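Local coordinates for protein glycoside Hydrolase (PDB 5TA0) that binds agarose oligosaccharides such as neoagarooctaose and, as a family 86 glycoside hydrolase of a gut bacterium, probably cleaves agarose chains, at residues K96-R101 / A105-L110; S143-D148 / G173-R178; Q141-P144 / G149-T152. All coordinates share one frame; numbering follows the deposited sequence.

Following the chain from the N terminus, contact 1 closes first: residues 96-101, after helix 86-94, fold back on residues 105-110, where helix 107-123 begins. The chain then runs through strand 134-140 of the parallel barrel sheet and enters the long loop that holds contact 3 and the first half of contact 2. Contact 3 closes a tight loop, 141-144 against 149-152, beginning at the sugar pocket. Contact 2 opens from an overlapping segment, sharing Ser143 and Pro144, and ties the loop to helix 170-183; contact 3 closes before it does, so they cross. Contact 1 is complete before contact 2 opens, yet they touch through the salt bridge Arg101 to Glu174 and Leu110 packing on Phe175 and Arg178.

Contact 1 (K96-R101 / A105-L110); sequences KEDPER and ADPDDL
Residues 96-101 double back on 105-110 through a single beta bridge between Glu97 and Ala105, and the closest CA atoms are those of Asp98 and Asp106, 3.7 Å apart. Across the bridge Asp106 N donates to Lys96 O at 2.8 Å, nearly straight at 171°. The other cross-link uses a side chain: Lys96 N reaches Asp109 OD2 at 2.9 Å, meeting it on the anti side and somewhat out of the carboxylate plane. The Lys96 and Asp109 side chains cross at about a right angle, Lys96 CB and CG lying against OD2, while Asp109 OD1 pairs with Arg112. Asp98 organises its own turn. With CG anti to the backbone N (chi1 -171°), its OD1 accepts from Glu100 N in an Asx turn, and OD2 takes both Arg101 NE, at 2.9 Å, and Arg101 NH1, a side-on grip with both donors on one oxygen. That OD2 also rests 3.5 Å from Pro107 CD. The carboxylates of Asp98 and Asp106 are turned 79° to each other, OD1 to OD1 at 4.0 Å; the arginine probably eases this closeness of like charges. Pro99 CD packs 3.4 Å from Asp106 OD1. Arg101 NH1 reaches on to Glu174 of helix 170-183, on which Pro107 and Leu110 also pack. Asp106 OD2 accepts from Asp109 N at 2.9 Å, the N-cap bond that starts helix 107-123; a type I turn from Asp98 to Arg101 followed by a capped helix start is how this loop joins it to helix 86-94, consistent with the helical layer of an (alpha/beta) barrel.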
loop_
_atom_site.group_PDB
_atom_site.type_symbol
_atom_site.label_atom_id
_atom_site.label_comp_id
_atom_site.label_asym_id
_atom_site.label_seq_id
_atom_site.Cartn_x
_atom_site.Cartn_y
_atom_site.Cartn_z
ATOM N N LYS A 96 -0.922 -24.510 25.925
ATOM C CA LYS A 96 -0.226 -24.824 27.148
ATOM C C LYS A 96 1.282 -24.650 26.954
ATOM O O LYS A 96 1.791 -24.670 25.817
ATOM C CB LYS A 96 -0.569 -26.233 27.609
ATOM C CG LYS A 96 -2.000 -26.299 28.141
ATOM C CD LYS A 96 -2.539 -27.716 28.276
ATOM C CE LYS A 96 -1.869 -28.486 29.406
ATOM N NZ LYS A 96 -2.102 -28.019 30.794
ATOM N N GLU A 97 1.969 -24.478 28.077
ATOM C CA GLU A 97 3.418 -24.328 28.119
ATOM C C GLU A 97 4.119 -25.667 28.078
ATOM O O GLU A 97 3.654 -26.647 28.677
ATOM C CB GLU A 97 3.797 -23.598 29.411
ATOM C CG GLU A 97 5.221 -23.068 29.464
ATOM C CD GLU A 97 5.551 -22.355 30.746
ATOM O OE1 GLU A 97 4.895 -22.607 31.769
ATOM O OE2 GLU A 97 6.466 -21.511 30.734
ATOM N N ASP A 98 5.261 -25.721 27.417
ATOM C CA ASP A 98 6.076 -26.924 27.369
ATOM C C ASP A 98 6.595 -27.222 28.791
ATOM O O ASP A 98 7.357 -26.439 29.332
ATOM C CB ASP A 98 7.269 -26.686 26.409
ATOM C CG ASP A 98 8.070 -27.949 26.095
ATOM O OD1 ASP A 98 8.024 -28.905 26.901
ATOM O OD2 ASP A 98 8.750 -27.962 25.031
ATOM N N PRO A 99 6.249 -28.382 29.375
ATOM C CA PRO A 99 6.764 -28.665 30.718
ATOM C C PRO A 99 8.280 -28.846 30.789
ATOM O O PRO A 99 8.832 -28.755 31.885
ATOM C CB PRO A 99 6.033 -29.972 31.096
ATOM C CG PRO A 99 5.712 -30.606 29.802
ATOM C CD PRO A 99 5.429 -29.489 28.844
ATOM N N GLU A 100 8.939 -29.114 29.658
ATOM C CA GLU A 100 10.392 -29.248 29.635
ATOM C C GLU A 100 11.105 -27.935 29.403
ATOM O O GLU A 100 12.327 -27.878 29.578
ATOM C CB GLU A 100 10.819 -30.238 28.546
ATOM C CG GLU A 100 10.364 -31.664 28.848
ATOM C CD GLU A 100 10.718 -32.663 27.756
ATOM O OE1 GLU A 100 10.809 -32.313 26.558
ATOM O OE2 GLU A 100 10.873 -33.837 28.121
ATOM N N ARG A 101 10.394 -26.914 28.906
ATOM C CA ARG A 101 11.045 -25.662 28.472
ATOM C C ARG A 101 10.178 -24.478 28.840
ATOM O O ARG A 101 9.347 -24.038 28.051
ATOM C CB ARG A 101 11.283 -25.670 26.952
ATOM C CG ARG A 101 12.269 -26.731 26.474
ATOM C CD ARG A 101 12.517 -26.665 24.977
ATOM N NE ARG A 101 11.253 -26.810 24.276
ATOM C CZ ARG A 101 11.000 -26.404 23.034
ATOM N NH1 ARG A 101 9.777 -26.546 22.559
ATOM N NH2 ARG A 101 11.951 -25.884 22.266
ATOM N N ALA A 105 5.822 -22.605 23.958
ATOM C CA ALA A 105 4.547 -23.324 23.712
ATOM C C ALA A 105 4.805 -24.829 23.660
ATOM O O ALA A 105 5.777 -25.295 23.046
ATOM C CB ALA A 105 3.906 -22.859 22.407
ATOM N N ASP A 106 3.926 -25.588 24.296
ATOM C CA ASP A 106 4.040 -27.044 24.258
ATOM C C ASP A 106 3.813 -27.565 22.841
ATOM O O ASP A 106 2.749 -27.333 22.288
ATOM C CB ASP A 106 3.025 -27.667 25.186
ATOM C CG ASP A 106 3.174 -29.165 25.261
ATOM O OD1 ASP A 106 4.287 -29.629 25.646
ATOM O OD2 ASP A 106 2.209 -29.855 24.862
ATOM N N PRO A 107 4.799 -28.281 22.257
ATOM C CA PRO A 107 4.558 -28.733 20.876
ATOM C C PRO A 107 3.350 -29.613 20.705
ATOM O O PRO A 107 2.655 -29.505 19.693
ATOM C CB PRO A 107 5.862 -29.453 20.520
ATOM C CG PRO A 107 6.906 -28.794 21.359
ATOM C CD PRO A 107 6.204 -28.463 22.650
ATOM N N ASP A 108 3.054 -30.476 21.672
ATOM C CA ASP A 108 1.886 -31.365 21.552
ATOM C C ASP A 108 0.577 -30.599 21.628
ATOM O O ASP A 108 -0.327 -30.821 20.829
ATOM C CB ASP A 108 1.901 -32.426 22.656
ATOM C CG ASP A 108 3.014 -33.421 22.508
ATOM O OD1 ASP A 108 3.357 -33.831 21.383
ATOM O OD2 ASP A 108 3.548 -33.839 23.556
ATOM N N ASP A 109 0.444 -29.696 22.596
ATOM C CA ASP A 109 -0.785 -28.940 22.715
ATOM C C ASP A 109 -0.962 -28.003 21.511
ATOM O O ASP A 109 -2.074 -27.815 21.005
ATOM C CB ASP A 109 -0.858 -28.135 23.992
ATOM C CG ASP A 109 -2.257 -27.692 24.294
ATOM O OD1 ASP A 109 -3.193 -28.556 24.294
ATOM O OD2 ASP A 109 -2.493 -26.502 24.556
ATOM N N LEU A 110 0.133 -27.444 21.036
ATOM C CA LEU A 110 0.062 -26.620 19.822
ATOM C C LEU A 110 -0.424 -27.420 18.622
ATOM O O LEU A 110 -1.307 -26.987 17.889
ATOM C CB LEU A 110 1.426 -25.997 19.559
ATOM C CG LEU A 110 1.531 -25.016 18.395
ATOM C CD1 LEU A 110 0.476 -23.906 18.442
ATOM C CD2 LEU A 110 2.912 -24.400 18.409
#

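Contact 2 (S143-D148 / G173-R178); sequences SPFYPD and GEFYGR
Phe145 carries this side of the contact, its ring reaching Phe175 and Tyr176 on helix 170-183. The approach to it starts at Ser143, after which a cis peptide bond leads into Pro144. At Phe145 the first torsion sets CG anti to the backbone N (chi1 -175°), which sends the ring out to the helix. Its CE1 lies 4.2 Å from Phe175 CD2, edge against edge, each atom near the plane of the other ring. Next to it, Phe145 CZ comes 4.1 Å from Tyr176 CD2, and CE1 also touches Tyr176 CB. The Phe145 and Tyr176 rings have their planes at 77° and centroids 5.7 Å apart, an oblique meeting. Phe145 O accepts from Ser172, a polar tie to the helix beside the ring packing. Further on, Pro147 centres an inverse gamma turn, closed by Asp148 N bonding Tyr146 O at 2.9 Å. Strand 134-140 lines the same core, Asn140 touching the side chains of Phe145, Phe175 and Tyr176, while Tyr176 OH bonds Glu199 O. The meeting is wholly apolar and buried: the two segments are joined through ring packing alone, and the polar tie to the helix is made next door, at Ser172.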
loop_
_atom_site.group_PDB
_atom_site.type_symbol
_atom_site.label_atom_id
_atom_site.label_comp_id
_atom_site.label_asym_id
_atom_site.label_seq_id
_atom_site.Cartn_x
_atom_site.Cartn_y
_atom_site.Cartn_z
ATOM N N SER A 143 0.845 -8.474 20.944
ATOM C CA SER A 143 0.792 -9.139 22.248
ATOM C C SER A 143 -0.048 -10.393 22.152
ATOM O O SER A 143 -1.089 -10.358 21.519
ATOM C CB SER A 143 0.149 -8.185 23.245
ATOM O OG SER A 143 0.178 -8.719 24.547
ATOM N N PRO A 144 0.356 -11.514 22.766
ATOM C CA PRO A 144 1.534 -11.667 23.607
ATOM C C PRO A 144 2.776 -12.180 22.858
ATOM O O PRO A 144 3.739 -12.602 23.468
ATOM C CB PRO A 144 1.034 -12.671 24.656
ATOM C CG PRO A 144 0.105 -13.536 23.890
ATOM C CD PRO A 144 -0.537 -12.685 22.841
ATOM N N PHE A 145 2.760 -12.114 21.527
ATOM C CA PHE A 145 3.856 -12.640 20.685
ATOM C C PHE A 145 5.207 -11.985 20.980
ATOM O O PHE A 145 6.231 -12.680 21.022
ATOM C CB PHE A 145 3.480 -12.476 19.195
ATOM C CG PHE A 145 4.472 -13.088 18.232
ATOM C CD1 PHE A 145 4.617 -14.455 18.134
ATOM C CD2 PHE A 145 5.255 -12.289 17.434
ATOM C CE1 PHE A 145 5.503 -15.020 17.224
ATOM C CE2 PHE A 145 6.146 -12.855 16.523
ATOM C CZ PHE A 145 6.273 -14.215 16.426
ATOM N N TYR A 146 5.246 -10.663 21.172
ATOM C CA TYR A 146 6.514 -9.997 21.491
ATOM C C TYR A 146 6.874 -10.343 22.943
ATOM O O TYR A 146 6.063 -10.142 23.821
ATOM C CB TYR A 146 6.459 -8.489 21.355
ATOM C CG TYR A 146 7.820 -7.846 21.356
ATOM C CD1 TYR A 146 8.719 -8.084 20.324
ATOM C CD2 TYR A 146 8.245 -7.012 22.385
ATOM C CE1 TYR A 146 9.970 -7.484 20.301
ATOM C CE2 TYR A 146 9.493 -6.400 22.343
ATOM C CZ TYR A 146 10.348 -6.653 21.298
ATOM O OH TYR A 146 11.597 -6.071 21.235
ATOM N N PRO A 147 8.065 -10.907 23.165
ATOM C CA PRO A 147 8.339 -11.476 24.494
ATOM C C PRO A 147 8.821 -10.427 25.486
ATOM O O PRO A 147 10.016 -10.316 25.754
ATOM C CB PRO A 147 9.364 -12.579 24.189
ATOM C CG PRO A 147 10.054 -12.125 22.956
ATOM C CD PRO A 147 9.078 -11.310 22.173
ATOM N N ASP A 148 7.865 -9.654 26.009
ATOM C CA ASP A 148 8.105 -8.581 26.986
ATOM C C ASP A 148 7.623 -8.952 28.386
ATOM O O ASP A 148 7.500 -8.087 29.243
ATOM C CB ASP A 148 7.439 -7.283 26.523
ATOM C CG ASP A 148 5.927 -7.387 26.427
ATOM O OD1 ASP A 148 5.285 -6.417 25.965
ATOM O OD2 ASP A 148 5.337 -8.437 26.770
ATOM N N GLY A 173 9.472 -17.443 17.801
ATOM C CA GLY A 173 9.686 -17.963 16.460
ATOM C C GLY A 173 9.312 -19.432 16.276
ATOM O O GLY A 173 8.768 -19.813 15.252
ATOM N N GLU A 174 9.658 -20.236 17.262
ATOM C CA GLU A 174 9.291 -21.643 17.224
ATOM C C GLU A 174 7.777 -21.783 17.230
ATOM O O GLU A 174 7.228 -22.586 16.484
ATOM C CB GLU A 174 9.911 -22.424 18.373
ATOM C CG GLU A 174 9.517 -23.881 18.335
ATOM C CD GLU A 174 10.100 -24.729 19.440
ATOM O OE1 GLU A 174 9.351 -25.601 19.923
ATOM O OE2 GLU A 174 11.293 -24.591 19.766
ATOM N N PHE A 175 7.093 -21.015 18.085
ATOM C CA PHE A 175 5.638 -21.023 18.058
ATOM C C PHE A 175 5.142 -20.738 16.631
ATOM O O PHE A 175 4.253 -21.422 16.107
ATOM C CB PHE A 175 5.054 -19.992 19.057
ATOM C CG PHE A 175 3.613 -19.672 18.766
ATOM C CD1 PHE A 175 2.589 -20.566 19.106
ATOM C CD2 PHE A 175 3.275 -18.527 18.070
ATOM C CE1 PHE A 175 1.279 -20.303 18.731
ATOM C CE2 PHE A 175 1.968 -18.284 17.701
ATOM C CZ PHE A 175 0.980 -19.154 18.044
ATOM N N TYR A 176 5.656 -19.667 16.033
ATOM C CA TYR A 176 5.150 -19.255 14.709
ATOM C C TYR A 176 5.422 -20.322 13.649
ATOM O O TYR A 176 4.546 -20.674 12.847
ATOM C CB TYR A 176 5.785 -17.921 14.333
ATOM C CG TYR A 176 5.134 -17.093 13.244
ATOM C CD1 TYR A 176 3.855 -17.354 12.717
ATOM C CD2 TYR A 176 5.795 -15.961 12.772
ATOM C CE1 TYR A 176 3.273 -16.509 11.776
ATOM C CE2 TYR A 176 5.206 -15.114 11.839
ATOM C CZ TYR A 176 3.956 -15.399 11.333
ATOM O OH TYR A 176 3.327 -14.598 10.415
ATOM N N GLY A 177 6.648 -20.839 13.631
ATOM C CA GLY A 177 6.991 -21.890 12.654
ATOM C C GLY A 177 6.157 -23.151 12.850
ATOM O O GLY A 177 5.666 -23.724 11.877
ATOM N N ARG A 178 5.973 -23.582 14.092
ATOM C CA ARG A 178 5.167 -24.784 14.357
ATOM C C ARG A 178 3.714 -24.541 13.995
ATOM O O ARG A 178 3.055 -25.396 13.429
ATOM C CB ARG A 178 5.284 -25.243 15.796
ATOM C CG ARG A 178 6.621 -25.857 16.169
ATOM C CD ARG A 178 6.551 -26.341 17.606
ATOM N NE ARG A 178 7.762 -27.039 17.990
ATOM C CZ ARG A 178 8.073 -28.274 17.628
ATOM N NH1 ARG A 178 7.229 -28.993 16.924
ATOM N NH2 ARG A 178 9.257 -28.776 17.986
#

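Contact 3 (Q141-P144 / G149-T152); sequences QFSP and GTKT. With GAL (beta-D-galactopyranose), chain C; AAL (3,6-anhydro-alpha-L-galactopyranose), chain B.
Ser143 OG touches the methyl CG2 of Thr150 at 3.5 Å, and Pro144 beside it lies against both threonines: its CB is 4.2 Å from Thr150 CG2 and its CG 4.1 Å from Thr152 CG2. With CG2 anti to the backbone N, Thr150 turns its methyl to this pair and its OG1 to Asp148. Two waters bridge the segments. One donates to Pro144 O and to Thr150 O, the latter at 2.7 Å; the other donates to Thr150 OG1 and makes a weak bond with Ser143 OG. At the far end of 141-144, Gln141 extends from the loop into the sugar pocket, where NE2 donates to O4 of a galactose at 3.0 Å with an angle of 164°. The neighbouring anhydrogalactose has its O2 3.7 Å from Gln141 CG. Behind the amide, Lys89 bonds OE1 and Thr85 takes NE2, which fixes its rotation. Cutting Gln141 back to an alanine would probably leave the galactose O4 without this donor and Lys89 without its amide partner. Outward, this part of the loop follows strand 134-140 of the parallel sheet, with Pro144 on Leu92 and Arg93 of helix 86-94 and Phe142 on helix 204-210.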
loop_
_atom_site.group_PDB
_atom_site.type_symbol
_atom_site.label_atom_id
_atom_site.label_comp_id
_atom_site.label_asym_id
_atom_site.label_seq_id
_atom_site.Cartn_x
_atom_site.Cartn_y
_atom_site.Cartn_z
ATOM N N GLN A 141 -0.441 -10.259 15.898
ATOM C CA GLN A 141 -0.617 -9.035 16.692
ATOM C C GLN A 141 0.518 -8.929 17.717
ATOM O O GLN A 141 1.190 -9.909 18.041
ATOM C CB GLN A 141 -1.966 -9.047 17.385
ATOM C CG GLN A 141 -3.127 -8.933 16.427
ATOM C CD GLN A 141 -4.461 -9.049 17.114
ATOM O OE1 GLN A 141 -4.679 -8.480 18.215
ATOM N NE2 GLN A 141 -5.359 -9.814 16.515
ATOM N N PHE A 142 0.776 -7.707 18.155
ATOM C CA PHE A 142 1.910 -7.430 19.006
ATOM C C PHE A 142 1.979 -8.306 20.267
ATOM O O PHE A 142 3.052 -8.822 20.607
ATOM C CB PHE A 142 1.944 -5.956 19.408
ATOM C CG PHE A 142 3.150 -5.606 20.237
ATOM C CD1 PHE A 142 3.077 -5.527 21.634
ATOM C CD2 PHE A 142 4.385 -5.444 19.639
ATOM C CE1 PHE A 142 4.209 -5.256 22.381
ATOM C CE2 PHE A 142 5.512 -5.182 20.386
ATOM C CZ PHE A 142 5.415 -5.073 21.754
ATOM N N SER A 143 0.845 -8.474 20.944
ATOM C CA SER A 143 0.792 -9.139 22.248
ATOM C C SER A 143 -0.048 -10.393 22.152
ATOM O O SER A 143 -1.089 -10.358 21.519
ATOM C CB SER A 143 0.149 -8.185 23.245
ATOM O OG SER A 143 0.178 -8.719 24.547
ATOM N N PRO A 144 0.356 -11.514 22.766
ATOM C CA PRO A 144 1.534 -11.667 23.607
ATOM C C PRO A 144 2.776 -12.180 22.858
ATOM O O PRO A 144 3.739 -12.602 23.468
ATOM C CB PRO A 144 1.034 -12.671 24.656
ATOM C CG PRO A 144 0.105 -13.536 23.890
ATOM C CD PRO A 144 -0.537 -12.685 22.841
ATOM N N GLY A 149 7.320 -10.230 28.617
ATOM C CA GLY A 149 6.809 -10.688 29.911
ATOM C C GLY A 149 5.283 -10.798 29.957
ATOM O O GLY A 149 4.745 -11.240 30.967
ATOM N N THR A 150 4.563 -10.401 28.912
ATOM C CA THR A 150 3.099 -10.499 28.923
ATOM C C THR A 150 2.675 -11.963 28.941
ATOM O O THR A 150 3.096 -12.766 28.081
ATOM C CB THR A 150 2.470 -9.818 27.714
ATOM O OG1 THR A 150 2.875 -8.443 27.673
ATOM C CG2 THR A 150 0.936 -9.882 27.773
ATOM N N LYS A 151 1.844 -12.312 29.907
ATOM C CA LYS A 151 1.375 -13.679 30.034
ATOM C C LYS A 151 0.158 -13.925 29.169
ATOM O O LYS A 151 -0.666 -13.036 28.915
ATOM C CB LYS A 151 1.131 -13.996 31.503
ATOM C CG LYS A 151 2.417 -14.133 32.299
ATOM C CD LYS A 151 2.195 -14.214 33.791
ATOM C CE LYS A 151 3.491 -14.526 34.512
ATOM N NZ LYS A 151 3.295 -14.477 35.992
ATOM N N THR A 152 0.026 -15.172 28.756
ATOM C CA THR A 152 -1.129 -15.659 27.987
ATOM C C THR A 152 -2.278 -15.957 28.947
ATOM O O THR A 152 -2.134 -15.813 30.170
ATOM C CB THR A 152 -0.793 -16.937 27.215
ATOM O OG1 THR A 152 -0.635 -18.029 28.146
ATOM C CG2 THR A 152 0.459 -16.767 26.385
HETATM C C1 GAL C . -8.306 -8.572 14.841
HETATM C C2 GAL C . -8.721 -10.040 14.703
HETATM C C3 GAL C . -9.741 -10.457 15.770
HETATM C C4 GAL C . -9.262 -10.025 17.150
HETATM C C5 GAL C . -8.946 -8.532 17.133
HETATM C C6 GAL C . -8.466 -8.001 18.481
HETATM O O2 GAL C . -9.262 -10.208 13.393
HETATM O O3 GAL C . -9.994 -11.873 15.697
HETATM O O4 GAL C . -8.054 -10.728 17.488
HETATM O O5 GAL C . -7.911 -8.267 16.172
HETATM O O6 GAL C . -8.156 -6.599 18.385
HETATM C C1 AAL B . -5.455 -4.566 13.171
HETATM C C2 AAL B . -4.576 -5.759 13.598
HETATM C C3 AAL B . -5.274 -7.091 13.375
HETATM C C4 AAL B . -6.645 -7.056 14.012
HETATM C C5 AAL B . -7.342 -6.129 13.068
HETATM C C6 AAL B . -6.878 -6.638 11.740
HETATM O O2 AAL B . -4.247 -5.681 14.990
HETATM O O3 AAL B . -5.586 -7.206 11.983
HETATM O O4 AAL B . -7.241 -8.367 13.916
HETATM O O5 AAL B . -6.866 -4.789 13.229
HETATM O O HOH W 1 2.649 -6.500 25.284
HETATM O O HOH W 2 4.716 -13.346 26.040
#